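Local structure of OBCA, Oxalate Biosynthetic Component A (Burkholderia glumae, 4NNB) at residues 11-16 and 223-228; 16-21 and 247-252; 271-276 and 306-311. The protein is a metal-binding protein of the TIM-barrel class that holds a magnesium ion and an oxaloacetate ion together in one pocket. All coordinates share one frame; numbering follows the deposited sequence.

Contact 1: 11-16 and 223-228. With MG (magnesium ion), chain B; OAA (oxaloacetate ion), chain C.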
ATOM      1  N   ALA A  11      -5.014  -4.807  -4.465  1.00 22.72           N
ATOM      2  CA  ALA A  11      -4.296  -3.612  -4.936  1.00 23.35           C
ATOM      3  C   ALA A  11      -2.809  -3.732  -4.593  1.00 22.32           C
ATOM      4  O   ALA A  11      -2.383  -3.295  -3.534  1.00 22.66           O
ATOM      5  CB  ALA A  11      -4.892  -2.347  -4.321  1.00 22.57           C
ATOM      6  N   PRO A  12      -2.020  -4.348  -5.492  1.00 19.92           N
ATOM      7  CA  PRO A  12      -0.676  -4.813  -5.113  1.00 21.14           C
ATOM      8  C   PRO A  12       0.447  -3.784  -5.120  1.00 24.09           C
ATOM      9  O   PRO A  12       1.514  -4.104  -4.583  1.00 21.40           O
ATOM     10  CB  PRO A  12      -0.359  -5.888  -6.162  1.00 22.16           C
ATOM     11  CG  PRO A  12      -1.695  -6.255  -6.777  1.00 24.98           C
ATOM     12  CD  PRO A  12      -2.485  -4.970  -6.741  1.00 20.76           C
ATOM     13  N   ILE A  13       0.247  -2.605  -5.708  1.00 20.45           N
ATOM     14  CA  ILE A  13       1.386  -1.707  -5.919  1.00 21.56           C
ATOM     15  C   ILE A  13       1.189  -0.321  -5.341  1.00 22.52           C
ATOM     16  O   ILE A  13       1.988   0.133  -4.520  1.00 20.98           O
ATOM     17  CB  ILE A  13       1.744  -1.552  -7.406  1.00 22.48           C
ATOM     18  CG1 ILE A  13       1.936  -2.917  -8.060  1.00 22.22           C
ATOM     19  CG2 ILE A  13       3.008  -0.682  -7.568  1.00 24.45           C
ATOM     20  CD1 ILE A  13       0.736  -3.392  -8.872  1.00 22.89           C
ATOM     21  N   GLY A  14       0.140   0.355  -5.800  1.00 20.82           N
ATOM     22  CA  GLY A  14      -0.128   1.715  -5.388  1.00 20.39           C
ATOM     23  C   GLY A  14       0.900   2.748  -5.800  1.00 21.65           C
ATOM     24  O   GLY A  14       1.782   2.497  -6.629  1.00 19.90           O
ATOM     25  N   ALA A  15       0.770   3.920  -5.193  1.00 23.06           N
ATOM     26  CA  ALA A  15       1.649   5.047  -5.448  1.00 24.17           C
ATOM     27  C   ALA A  15       2.715   5.227  -4.365  1.00 26.67           C
ATOM     28  O   ALA A  15       3.815   5.707  -4.642  1.00 28.73           O
ATOM     29  CB  ALA A  15       0.822   6.317  -5.578  1.00 23.73           C
ATOM     30  N   VAL A  16       2.387   4.856  -3.133  1.00 26.50           N
ATOM     31  CA  VAL A  16       3.180   5.300  -1.982  1.00 25.06           C
ATOM     32  C   VAL A  16       4.272   4.343  -1.465  1.00 28.64           C
ATOM     33  O   VAL A  16       5.427   4.764  -1.295  1.00 26.51           O
ATOM     34  CB  VAL A  16       2.270   5.788  -0.826  1.00 31.34           C
ATOM     35  CG1 VAL A  16       3.099   6.154   0.403  1.00 33.76           C
ATOM     36  CG2 VAL A  16       1.431   6.989  -1.296  1.00 29.64           C
ATOM     37  N   VAL A 223      -8.114  -6.808  -9.911  1.00 22.86           N
ATOM     38  CA  VAL A 223      -6.803  -6.345  -9.483  1.00 21.92           C
ATOM     39  C   VAL A 223      -6.559  -4.906  -9.946  1.00 24.42           C
ATOM     40  O   VAL A 223      -6.539  -4.628 -11.151  1.00 22.93           O
ATOM     41  CB  VAL A 223      -5.675  -7.252 -10.006  1.00 22.71           C
ATOM     42  CG1 VAL A 223      -4.329  -6.816  -9.410  1.00 22.59           C
ATOM     43  CG2 VAL A 223      -5.972  -8.727  -9.659  1.00 26.28           C
ATOM     44  N   HIS A 224      -6.385  -4.007  -8.982  1.00 21.95           N
ATOM     45  CA  HIS A 224      -6.124  -2.586  -9.257  1.00 21.74           C
ATOM     46  C   HIS A 224      -4.606  -2.374  -9.352  1.00 20.97           C
ATOM     47  O   HIS A 224      -3.873  -2.666  -8.412  1.00 23.10           O
ATOM     48  CB  HIS A 224      -6.753  -1.734  -8.141  1.00 20.46           C
ATOM     49  CG  HIS A 224      -6.378  -0.279  -8.165  1.00 20.65           C
ATOM     50  ND1 HIS A 224      -6.859   0.608  -9.114  1.00 24.00           N
ATOM     51  CD2 HIS A 224      -5.611   0.458  -7.325  1.00 20.35           C
ATOM     52  CE1 HIS A 224      -6.384   1.815  -8.866  1.00 24.47           C
ATOM     53  NE2 HIS A 224      -5.617   1.751  -7.784  1.00 26.09           N
ATOM     54  N   LEU A 225      -4.148  -1.877 -10.495  1.00 20.34           N
ATOM     55  CA  LEU A 225      -2.723  -1.789 -10.803  1.00 21.18           C
ATOM     56  C   LEU A 225      -2.194  -0.359 -10.861  1.00 23.33           C
ATOM     57  O   LEU A 225      -2.873   0.543 -11.366  1.00 21.46           O
ATOM     58  CB  LEU A 225      -2.457  -2.451 -12.165  1.00 19.64           C
ATOM     59  CG  LEU A 225      -2.683  -3.967 -12.220  1.00 23.05           C
ATOM     60  CD1 LEU A 225      -2.423  -4.519 -13.623  1.00 21.78           C
ATOM     61  CD2 LEU A 225      -1.772  -4.656 -11.197  1.00 20.44           C
ATOM     62  N   HIS A 226      -0.976  -0.174 -10.349  1.00 20.88           N
ATOM     63  CA  HIS A 226      -0.146   0.983 -10.673  1.00 23.79           C
ATOM     64  C   HIS A 226       1.159   0.479 -11.282  1.00 23.99           C
ATOM     65  O   HIS A 226       1.552  -0.679 -11.083  1.00 22.12           O
ATOM     66  CB  HIS A 226       0.259   1.764  -9.419  1.00 19.52           C
ATOM     67  CG  HIS A 226      -0.844   2.537  -8.764  1.00 22.34           C
ATOM     68  ND1 HIS A 226      -0.772   3.899  -8.568  1.00 21.46           N
ATOM     69  CD2 HIS A 226      -2.008   2.132  -8.197  1.00 20.78           C
ATOM     70  CE1 HIS A 226      -1.854   4.306  -7.924  1.00 22.06           C
ATOM     71  NE2 HIS A 226      -2.620   3.254  -7.689  1.00 21.27           N
ATOM     72  N   THR A 227       1.850   1.365 -11.988  1.00 21.25           N
ATOM     73  CA  THR A 227       3.233   1.146 -12.380  1.00 24.00           C
ATOM     74  C   THR A 227       4.114   2.200 -11.716  1.00 25.60           C
ATOM     75  O   THR A 227       3.613   3.202 -11.196  1.00 23.63           O
ATOM     76  CB  THR A 227       3.409   1.195 -13.908  1.00 25.97           C
ATOM     77  OG1 THR A 227       2.746   2.360 -14.426  1.00 22.73           O
ATOM     78  CG2 THR A 227       2.813  -0.060 -14.551  1.00 25.94           C
ATOM     79  N   ARG A 228       5.424   1.961 -11.729  1.00 25.56           N
ATOM     80  CA  ARG A 228       6.395   2.860 -11.112  1.00 25.95           C
ATOM     81  C   ARG A 228       7.535   3.129 -12.083  1.00 28.36           C
ATOM     82  O   ARG A 228       7.928   2.253 -12.846  1.00 27.32           O
ATOM     83  CB  ARG A 228       6.999   2.239  -9.844  1.00 25.68           C
ATOM     84  CG  ARG A 228       5.999   1.848  -8.752  1.00 22.79           C
ATOM     85  CD  ARG A 228       5.260   3.039  -8.173  1.00 21.53           C
ATOM     86  NE  ARG A 228       4.477   2.621  -7.013  1.00 24.09           N
ATOM     87  CZ  ARG A 228       4.971   2.536  -5.779  1.00 25.08           C
ATOM     88  NH1 ARG A 228       6.238   2.878  -5.539  1.00 23.53           N
ATOM     89  NH2 ARG A 228       4.197   2.133  -4.782  1.00 22.40           N
TER
HETATM   90 MG    MG B 601      -4.539   3.381  -6.854  1.00 27.40          MG
HETATM   91  O1  OAA C 602      -6.928   6.270  -9.112  1.00 34.84           O
HETATM   92  O2  OAA C 602      -5.549   4.627  -8.370  1.00 27.38           O
HETATM   93  O4  OAA C 602      -3.463   7.129  -4.266  1.00 33.56           O
HETATM   94  O5  OAA C 602      -3.893   8.581  -5.996  1.00 36.32           O
HETATM   95  O3  OAA C 602      -4.022   5.094  -6.178  1.00 31.31           O
HETATM   96  C1  OAA C 602      -6.088   5.807  -8.221  1.00 29.88           C
HETATM   97  C2  OAA C 602      -5.765   6.670  -7.022  1.00 29.72           C
HETATM   98  C3  OAA C 602      -4.526   6.290  -6.242  1.00 28.77           C
HETATM   99  C4  OAA C 602      -3.917   7.390  -5.466  1.00 25.58           C
HETATM  100  O   HOH W   1      -2.075  -1.333  -6.930  1.00 22.30           O
HETATM  101  O   HOH W   2      -6.319   3.731  -5.504  1.00 31.61           O
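Gly-14 O is gripped twice by the guanidinium of Arg-228: NE donates to it at 2.7 Å, fairly straight at 150°, and NH2 adds a weak second bond. That same NH2 reaches Ile-13 O at 3.0 Å, arriving from above the carbonyl plane, and also bonds Pro-17 O just beyond. A bend at chi2 (-64°) carries the guanidinium back over the 11-16 loop, past Ile-13 CG2, and Ala-15 O lies over the centre of one of its faces. The backbone of Gly-14 also covers His-226, with CA 3.5 Å from the ring centroid and over the face, a CH-pi contact; Asn-251 OD1 is hydrogen-bonded to ND1 of this ring. Ile-13 CD1 meets Leu-225 CD2 at 3.6 Å, and a water accepts from Ile-13 N and donates to His-224 O. The NE2 atoms of His-224 and His-226 bind magnesium at 2.2 and 2.1 Å respectively. Oxaloacetate O2 and O3, a water and Glu-475 complete the six ligand atoms. Loop 11-16 thus packs against a histidine pair on strand 222-229, a metal site at the C-terminal end of a barrel strand, where TIM barrels place their active sites.

Contact 2: 16-21 and 247-252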
ATOM      1  N   VAL A  16       2.387   4.856  -3.133  1.00 26.50           N
ATOM      2  CA  VAL A  16       3.180   5.300  -1.982  1.00 25.06           C
ATOM      3  C   VAL A  16       4.272   4.343  -1.465  1.00 28.64           C
ATOM      4  O   VAL A  16       5.427   4.764  -1.295  1.00 26.51           O
ATOM      5  CB  VAL A  16       2.270   5.788  -0.826  1.00 31.34           C
ATOM      6  CG1 VAL A  16       3.099   6.154   0.403  1.00 33.76           C
ATOM      7  CG2 VAL A  16       1.431   6.989  -1.296  1.00 29.64           C
ATOM      8  N   PRO A  17       3.930   3.065  -1.210  1.00 25.16           N
ATOM      9  CA  PRO A  17       4.981   2.237  -0.598  1.00 25.90           C
ATOM     10  C   PRO A  17       6.178   1.993  -1.539  1.00 24.01           C
ATOM     11  O   PRO A  17       6.048   2.146  -2.762  1.00 25.27           O
ATOM     12  CB  PRO A  17       4.256   0.919  -0.282  1.00 21.45           C
ATOM     13  CG  PRO A  17       3.100   0.867  -1.238  1.00 25.59           C
ATOM     14  CD  PRO A  17       2.671   2.323  -1.390  1.00 20.42           C
ATOM     15  N   LYS A  18       7.330   1.629  -0.980  1.00 24.31           N
ATOM     16  CA  LYS A  18       8.500   1.341  -1.806  1.00 25.22           C
ATOM     17  C   LYS A  18       9.060  -0.066  -1.549  1.00 26.24           C
ATOM     18  O   LYS A  18       8.919  -0.609  -0.457  1.00 24.54           O
ATOM     19  CB  LYS A  18       9.590   2.413  -1.586  1.00 27.47           C
ATOM     20  CG  LYS A  18       9.217   3.811  -2.109  1.00 32.22           C
ATOM     21  CD  LYS A  18      10.354   4.823  -1.923  1.00 35.99           C
ATOM     22  CE  LYS A  18      11.547   4.478  -2.811  1.00 34.83           C
ATOM     23  NZ  LYS A  18      12.728   5.386  -2.609  1.00 39.40           N
ATOM     24  N   PHE A  19       9.681  -0.652  -2.568  1.00 25.24           N
ATOM     25  CA  PHE A  19      10.365  -1.926  -2.413  1.00 26.43           C
ATOM     26  C   PHE A  19      11.657  -1.719  -1.625  1.00 29.42           C
ATOM     27  O   PHE A  19      12.374  -0.739  -1.830  1.00 27.23           O
ATOM     28  CB  PHE A  19      10.666  -2.545  -3.785  1.00 27.63           C
ATOM     29  CG  PHE A  19      11.653  -3.690  -3.744  1.00 30.96           C
ATOM     30  CD1 PHE A  19      11.261  -4.958  -3.320  1.00 29.36           C
ATOM     31  CD2 PHE A  19      12.975  -3.494  -4.134  1.00 31.40           C
ATOM     32  CE1 PHE A  19      12.174  -6.012  -3.285  1.00 29.89           C
ATOM     33  CE2 PHE A  19      13.896  -4.537  -4.093  1.00 29.41           C
ATOM     34  CZ  PHE A  19      13.494  -5.799  -3.679  1.00 32.15           C
ATOM     35  N   LEU A  20      11.935  -2.628  -0.700  1.00 29.56           N
ATOM     36  CA  LEU A  20      13.218  -2.635  -0.005  1.00 31.42           C
ATOM     37  C   LEU A  20      13.910  -3.953  -0.293  1.00 31.10           C
ATOM     38  O   LEU A  20      13.324  -5.021  -0.093  1.00 29.86           O
ATOM     39  CB  LEU A  20      13.019  -2.472   1.504  1.00 26.44           C
ATOM     40  CG  LEU A  20      14.279  -2.726   2.331  1.00 34.48           C
ATOM     41  CD1 LEU A  20      15.323  -1.659   2.036  1.00 35.59           C
ATOM     42  CD2 LEU A  20      13.958  -2.783   3.815  1.00 32.97           C
ATOM     43  N   ASP A  21      15.134  -3.891  -0.805  1.00 30.58           N
ATOM     44  CA  ASP A  21      15.921  -5.104  -1.000  1.00 30.03           C
ATOM     45  C   ASP A  21      16.472  -5.532   0.365  1.00 28.17           C
ATOM     46  O   ASP A  21      17.325  -4.845   0.918  1.00 31.80           O
ATOM     47  CB  ASP A  21      17.075  -4.820  -1.969  1.00 31.41           C
ATOM     48  CG  ASP A  21      17.847  -6.068  -2.344  1.00 33.33           C
ATOM     49  OD1 ASP A  21      18.611  -6.004  -3.324  1.00 35.09           O
ATOM     50  OD2 ASP A  21      17.698  -7.117  -1.673  1.00 28.55           O
ATOM     51  N   GLY A 247      16.773   4.889  -5.670  1.00 37.11           N
ATOM     52  CA  GLY A 247      15.784   5.139  -6.711  1.00 42.24           C
ATOM     53  C   GLY A 247      14.467   5.635  -6.128  1.00 40.63           C
ATOM     54  O   GLY A 247      14.061   5.202  -5.048  1.00 39.27           O
ATOM     55  N   SER A 248      13.790   6.540  -6.835  1.00 38.97           N
ATOM     56  CA  SER A 248      12.547   7.126  -6.331  1.00 33.45           C
ATOM     57  C   SER A 248      11.376   6.129  -6.297  1.00 26.38           C
ATOM     58  O   SER A 248      10.485   6.251  -5.461  1.00 35.21           O
ATOM     59  CB  SER A 248      12.137   8.323  -7.190  1.00 36.57           C
ATOM     60  OG  SER A 248      11.711   7.894  -8.484  1.00 38.33           O
ATOM     61  N   GLN A 249      11.385   5.161  -7.207  1.00 27.79           N
ATOM     62  CA  GLN A 249      10.236   4.265  -7.424  1.00 30.95           C
ATOM     63  C   GLN A 249       8.943   5.065  -7.570  1.00 32.23           C
ATOM     64  O   GLN A 249       7.875   4.635  -7.124  1.00 29.55           O
ATOM     65  CB  GLN A 249      10.108   3.246  -6.286  1.00 29.02           C
ATOM     66  CG  GLN A 249      11.418   2.525  -5.956  1.00 28.29           C
ATOM     67  CD  GLN A 249      11.211   1.413  -4.961  1.00 30.35           C
ATOM     68  OE1 GLN A 249      10.099   0.885  -4.828  1.00 25.80           O
ATOM     69  NE2 GLN A 249      12.277   1.043  -4.250  1.00 29.71           N
ATOM     70  N   ARG A 250       9.061   6.231  -8.203  1.00 29.95           N
ATOM     71  CA  ARG A 250       7.989   7.210  -8.254  1.00 29.86           C
ATOM     72  C   ARG A 250       6.765   6.664  -8.989  1.00 25.00           C
ATOM     73  O   ARG A 250       6.881   5.993 -10.018  1.00 26.22           O
ATOM     74  CB  ARG A 250       8.494   8.492  -8.933  1.00 29.56           C
ATOM     75  CG  ARG A 250       7.498   9.631  -8.947  1.00 41.31           C
ATOM     76  CD  ARG A 250       8.050  10.879  -9.659  1.00 40.56           C
ATOM     77  NE  ARG A 250       8.649  10.525 -10.940  1.00 39.84           N
ATOM     78  CZ  ARG A 250       7.982  10.443 -12.089  1.00 44.76           C
ATOM     79  NH1 ARG A 250       6.680  10.711 -12.135  1.00 46.53           N
ATOM     80  NH2 ARG A 250       8.618  10.098 -13.199  1.00 43.07           N
ATOM     81  N   ASN A 251       5.590   6.954  -8.447  1.00 27.26           N
ATOM     82  CA  ASN A 251       4.349   6.550  -9.084  1.00 26.07           C
ATOM     83  C   ASN A 251       4.262   7.192 -10.448  1.00 27.54           C
ATOM     84  O   ASN A 251       4.463   8.398 -10.573  1.00 25.22           O
ATOM     85  CB  ASN A 251       3.154   6.991  -8.257  1.00 23.24           C
ATOM     86  CG  ASN A 251       1.848   6.514  -8.852  1.00 25.11           C
ATOM     87  OD1 ASN A 251       1.611   5.303  -8.960  1.00 26.56           O
ATOM     88  ND2 ASN A 251       0.987   7.452  -9.229  1.00 25.21           N
ATOM     89  N   GLN A 252       3.968   6.384 -11.460  1.00 25.57           N
ATOM     90  CA  GLN A 252       3.962   6.846 -12.844  1.00 26.13           C
ATOM     91  C   GLN A 252       3.313   5.814 -13.764  1.00 25.07           C
ATOM     92  O   GLN A 252       3.642   4.618 -13.718  1.00 26.47           O
ATOM     93  CB  GLN A 252       5.399   7.123 -13.306  1.00 28.81           C
ATOM     94  CG  GLN A 252       5.490   7.609 -14.734  1.00 30.30           C
ATOM     95  CD  GLN A 252       4.782   8.941 -14.910  1.00 40.58           C
ATOM     96  OE1 GLN A 252       5.061   9.907 -14.194  1.00 41.50           O
ATOM     97  NE2 GLN A 252       3.841   8.992 -15.850  1.00 40.87           N
TER
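The backbones stay apart, their closest CA atoms being those of Lys-18 and Gln-249 at 6.6 Å, and side chains bridge the gap between strand 18-19, paired in parallel with 197-198 in a small separate sheet, and the turn leading into 250-251, which pairs antiparallel with 222-229 of the main sheet. Gln-249 sends an extended side chain across, and its amide clasps both polar backbone atoms of Phe-19. OE1 accepts from Phe-19 N at 2.8 Å, using a lone pair in the carbonyl plane, while NE2 donates its N-H to a lone pair of Phe-19 O at 3.0 Å. The second bond lies close to the amide plane too. Lys-18 crosses this side chain obliquely, its CE 3.7 Å from Gln-249 CG. A bend at chi3 (67°) then turns the ammonium group to Gly-247 O, 2.8 Å from NZ and in the carbonyl plane. Asp-52 forms a salt bridge with the same NZ and also accepts from Gly-247 N; Arg-197 adds a second donor to Phe-19 O. Having one bond to its oxygen and one to its nitrogen, the Gln-249 amide is held against a flip, and the lysine charge is probably balanced by Asp-52.

Contact 3: 271-276 and 306-311; sequences AAILNL and PEVASL. With OAA (oxaloacetate ion), chain C.
Neighbouring parallel strands of the barrel sheet, 273-276 and 308-311, meet here, their axes crossing at -25°. Three backbone hydrogen bonds make the ladder: Val-308 N to Leu-274 O at 3.1 Å, Leu-276 N to Val-308 O at 3.0 Å, and Ser-310 N to Leu-276 O at 2.9 Å. Val-308 O also receives the CA-H of Asn-275. Ahead of the ladder a side chain replaces the backbone acceptor: Glu-307, bent at chi2, turns OE1 to Leu-274 N at 3.1 Å, and the N-H comes from above the carboxylate, 48° out of its plane. Lys-266 and Arg-520 form salt bridges with its other oxygen, OE2, so both carboxylate oxygens have partners. The CB of this glutamate rests 3.7 Å from Ile-273 CG2, the two side chains crossing at about a right angle. Both strands belong to one beta-alpha-beta unit that includes helix 291-294, and the residues paired across it face the same way. Asn-275 and Val-308 share one face, where Val-308 CG1 presses on the amide carbon, CG, of Asn-275 at 3.5 Å. The amide has its polar partners beyond the two strands: ND2 bonds Glu-346, and OD1 takes a weak hydrogen bond from the magnesium ligand His-224. On the other face Leu-276 and Ala-309 sit side by side against surrounding helices, Leu-276 touching Tyr-258 and Ala-309 touching Phe-338. Leu-276 CD2 reaches back to Pro-306 CG at 3.6 Å, again nearly at a right angle. Near the C-terminal end of its strand, Ser-310 has OG between the backbone N and the carbonyl carbon (chi1 69°), directed at the pocket, and it donates a short hydrogen bond of 2.5 Å to oxaloacetate O1.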
ATOM      1  N   ALA A 271      -9.364 -14.646 -17.430  1.00 28.24           N
ATOM      2  CA  ALA A 271     -10.531 -14.071 -16.761  1.00 31.90           C
ATOM      3  C   ALA A 271     -10.190 -12.820 -15.952  1.00 25.79           C
ATOM      4  O   ALA A 271     -11.094 -12.151 -15.451  1.00 27.93           O
ATOM      5  CB  ALA A 271     -11.162 -15.091 -15.839  1.00 30.30           C
ATOM      6  N   ALA A 272      -8.899 -12.545 -15.783  1.00 26.80           N
ATOM      7  CA  ALA A 272      -8.462 -11.455 -14.907  1.00 31.61           C
ATOM      8  C   ALA A 272      -9.163 -10.162 -15.262  1.00 27.91           C
ATOM      9  O   ALA A 272      -9.230  -9.776 -16.438  1.00 26.66           O
ATOM     10  CB  ALA A 272      -6.974 -11.264 -14.990  1.00 26.21           C
ATOM     11  N   ILE A 273      -9.695  -9.502 -14.240  1.00 25.55           N
ATOM     12  CA  ILE A 273     -10.298  -8.185 -14.416  1.00 24.74           C
ATOM     13  C   ILE A 273      -9.305  -7.136 -13.952  1.00 26.55           C
ATOM     14  O   ILE A 273      -9.056  -6.983 -12.750  1.00 24.43           O
ATOM     15  CB  ILE A 273     -11.588  -8.057 -13.607  1.00 26.94           C
ATOM     16  CG1 ILE A 273     -12.567  -9.159 -14.019  1.00 26.22           C
ATOM     17  CG2 ILE A 273     -12.211  -6.668 -13.813  1.00 22.96           C
ATOM     18  CD1 ILE A 273     -13.791  -9.236 -13.152  1.00 28.11           C
ATOM     19  N   LEU A 274      -8.711  -6.435 -14.908  1.00 23.67           N
ATOM     20  CA  LEU A 274      -7.698  -5.447 -14.583  1.00 25.51           C
ATOM     21  C   LEU A 274      -8.313  -4.057 -14.419  1.00 22.42           C
ATOM     22  O   LEU A 274      -9.098  -3.594 -15.261  1.00 22.29           O
ATOM     23  CB  LEU A 274      -6.590  -5.448 -15.638  1.00 25.82           C
ATOM     24  CG  LEU A 274      -5.755  -6.736 -15.753  1.00 30.69           C
ATOM     25  CD1 LEU A 274      -4.504  -6.470 -16.588  1.00 30.58           C
ATOM     26  CD2 LEU A 274      -5.381  -7.326 -14.379  1.00 26.58           C
ATOM     27  N   ASN A 275      -7.972  -3.425 -13.306  1.00 22.34           N
ATOM     28  CA  ASN A 275      -8.430  -2.082 -12.952  1.00 20.15           C
ATOM     29  C   ASN A 275      -7.196  -1.157 -12.963  1.00 22.29           C
ATOM     30  O   ASN A 275      -6.408  -1.116 -12.004  1.00 19.64           O
ATOM     31  CB  ASN A 275      -9.111  -2.157 -11.567  1.00 19.12           C
ATOM     32  CG  ASN A 275      -9.522  -0.794 -11.010  1.00 22.91           C
ATOM     33  OD1 ASN A 275      -9.169   0.257 -11.551  1.00 23.26           O
ATOM     34  ND2 ASN A 275     -10.266  -0.816  -9.907  1.00 20.36           N
ATOM     35  N   LEU A 276      -7.008  -0.426 -14.058  1.00 18.53           N
ATOM     36  CA  LEU A 276      -5.796   0.375 -14.198  1.00 20.92           C
ATOM     37  C   LEU A 276      -5.919   1.747 -13.528  1.00 21.75           C
ATOM     38  O   LEU A 276      -6.867   2.493 -13.772  1.00 20.11           O
ATOM     39  CB  LEU A 276      -5.395   0.518 -15.672  1.00 24.42           C
ATOM     40  CG  LEU A 276      -4.463  -0.550 -16.264  1.00 31.74           C
ATOM     41  CD1 LEU A 276      -4.839  -1.960 -15.841  1.00 24.72           C
ATOM     42  CD2 LEU A 276      -4.340  -0.442 -17.776  1.00 21.34           C
ATOM     43  N   PRO A 306      -8.668  -2.378 -21.258  1.00 26.56           N
ATOM     44  CA  PRO A 306      -8.779  -2.807 -19.853  1.00 28.26           C
ATOM     45  C   PRO A 306     -10.232  -2.780 -19.372  1.00 28.90           C
ATOM     46  O   PRO A 306     -11.009  -1.919 -19.809  1.00 26.40           O
ATOM     47  CB  PRO A 306      -7.937  -1.763 -19.096  1.00 24.10           C
ATOM     48  CG  PRO A 306      -6.911  -1.328 -20.097  1.00 25.89           C
ATOM     49  CD  PRO A 306      -7.661  -1.315 -21.432  1.00 26.87           C
ATOM     50  N   GLU A 307     -10.594  -3.721 -18.503  1.00 26.15           N
ATOM     51  CA  GLU A 307     -11.978  -3.868 -18.058  1.00 26.23           C
ATOM     52  C   GLU A 307     -12.444  -2.663 -17.242  1.00 25.47           C
ATOM     53  O   GLU A 307     -13.587  -2.224 -17.352  1.00 22.75           O
ATOM     54  CB  GLU A 307     -12.140  -5.131 -17.198  1.00 27.23           C
ATOM     55  CG  GLU A 307     -12.080  -6.470 -17.966  1.00 29.33           C
ATOM     56  CD  GLU A 307     -10.661  -6.909 -18.328  1.00 30.56           C
ATOM     57  OE1 GLU A 307      -9.673  -6.330 -17.814  1.00 26.24           O
ATOM     58  OE2 GLU A 307     -10.531  -7.856 -19.130  1.00 29.49           O
ATOM     59  N   VAL A 308     -11.551  -2.161 -16.400  1.00 23.17           N
ATOM     60  CA  VAL A 308     -11.884  -1.124 -15.435  1.00 23.61           C
ATOM     61  C   VAL A 308     -10.707  -0.167 -15.378  1.00 23.40           C
ATOM     62  O   VAL A 308      -9.570  -0.561 -15.648  1.00 21.70           O
ATOM     63  CB  VAL A 308     -12.161  -1.741 -14.038  1.00 23.96           C
ATOM     64  CG1 VAL A 308     -12.408  -0.664 -12.963  1.00 20.05           C
ATOM     65  CG2 VAL A 308     -13.353  -2.705 -14.103  1.00 23.59           C
ATOM     66  N   ALA A 309     -10.973   1.097 -15.066  1.00 23.40           N
ATOM     67  CA  ALA A 309      -9.883   2.013 -14.750  1.00 23.42           C
ATOM     68  C   ALA A 309     -10.379   3.066 -13.780  1.00 24.27           C
ATOM     69  O   ALA A 309     -11.556   3.428 -13.778  1.00 23.25           O
ATOM     70  CB  ALA A 309      -9.317   2.660 -15.998  1.00 18.14           C
ATOM     71  N   SER A 310      -9.476   3.581 -12.960  1.00 21.56           N
ATOM     72  CA  SER A 310      -9.907   4.503 -11.925  1.00 21.31           C
ATOM     73  C   SER A 310     -10.253   5.894 -12.495  1.00 24.48           C
ATOM     74  O   SER A 310      -9.699   6.331 -13.508  1.00 23.11           O
ATOM     75  CB  SER A 310      -8.859   4.586 -10.814  1.00 22.60           C
ATOM     76  OG  SER A 310      -7.686   5.229 -11.266  1.00 28.59           O
ATOM     77  N   LEU A 311     -11.202   6.564 -11.847  1.00 21.83           N
ATOM     78  CA  LEU A 311     -11.644   7.898 -12.255  1.00 22.35           C
ATOM     79  C   LEU A 311     -12.080   8.660 -11.001  1.00 26.66           C
ATOM     80  O   LEU A 311     -12.908   8.170 -10.224  1.00 23.81           O
ATOM     81  CB  LEU A 311     -12.801   7.786 -13.263  1.00 20.91           C
ATOM     82  CG  LEU A 311     -13.230   9.071 -13.978  1.00 26.68           C
ATOM     83  CD1 LEU A 311     -13.775   8.755 -15.378  1.00 28.75           C
ATOM     84  CD2 LEU A 311     -14.269   9.847 -13.165  1.00 25.67           C
TER
HETATM   85  O1  OAA C 602      -6.928   6.270  -9.112  1.00 34.84           O
HETATM   86  O2  OAA C 602      -5.549   4.627  -8.370  1.00 27.38           O
HETATM   87  O4  OAA C 602      -3.463   7.129  -4.266  1.00 33.56           O
HETATM   88  O5  OAA C 602      -3.893   8.581  -5.996  1.00 36.32           O
HETATM   89  O3  OAA C 602      -4.022   5.094  -6.178  1.00 31.31           O
HETATM   90  C1  OAA C 602      -6.088   5.807  -8.221  1.00 29.88           C
HETATM   91  C2  OAA C 602      -5.765   6.670  -7.022  1.00 29.72           C
HETATM   92  C3  OAA C 602      -4.526   6.290  -6.242  1.00 28.77           C
HETATM   93  C4  OAA C 602      -3.917   7.390  -5.466  1.00 25.58           C

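Overall arrangement
All three contacts reach the same sheet through one or both segments; in it strand 222-229 has 250-251 and 273-276 among its neighbours. Contacts 1 and 2, with centres 11 Å apart, share Val-16 and are tied directly: Thr-227 OG1 lies 2.5 Å from Gln-252 O, and Arg-228 NH2 lies 2.7 Å from Pro-17 O. Contacts 1 and 3, 12 Å between centres, are joined by strand bonds, Leu-225 N to Asn-275 O at 2.8 Å and Val-223 O to Asn-275 N at 2.9 Å. Both touch oxaloacetate, contact 1 through the metal-binding histidines and contact 3 through Ser-310. Contact 2 is farther from the ligand: the side chain of Lys-18 is about 13 Å from it, and the centres of contacts 2 and 3 are 22 Å apart.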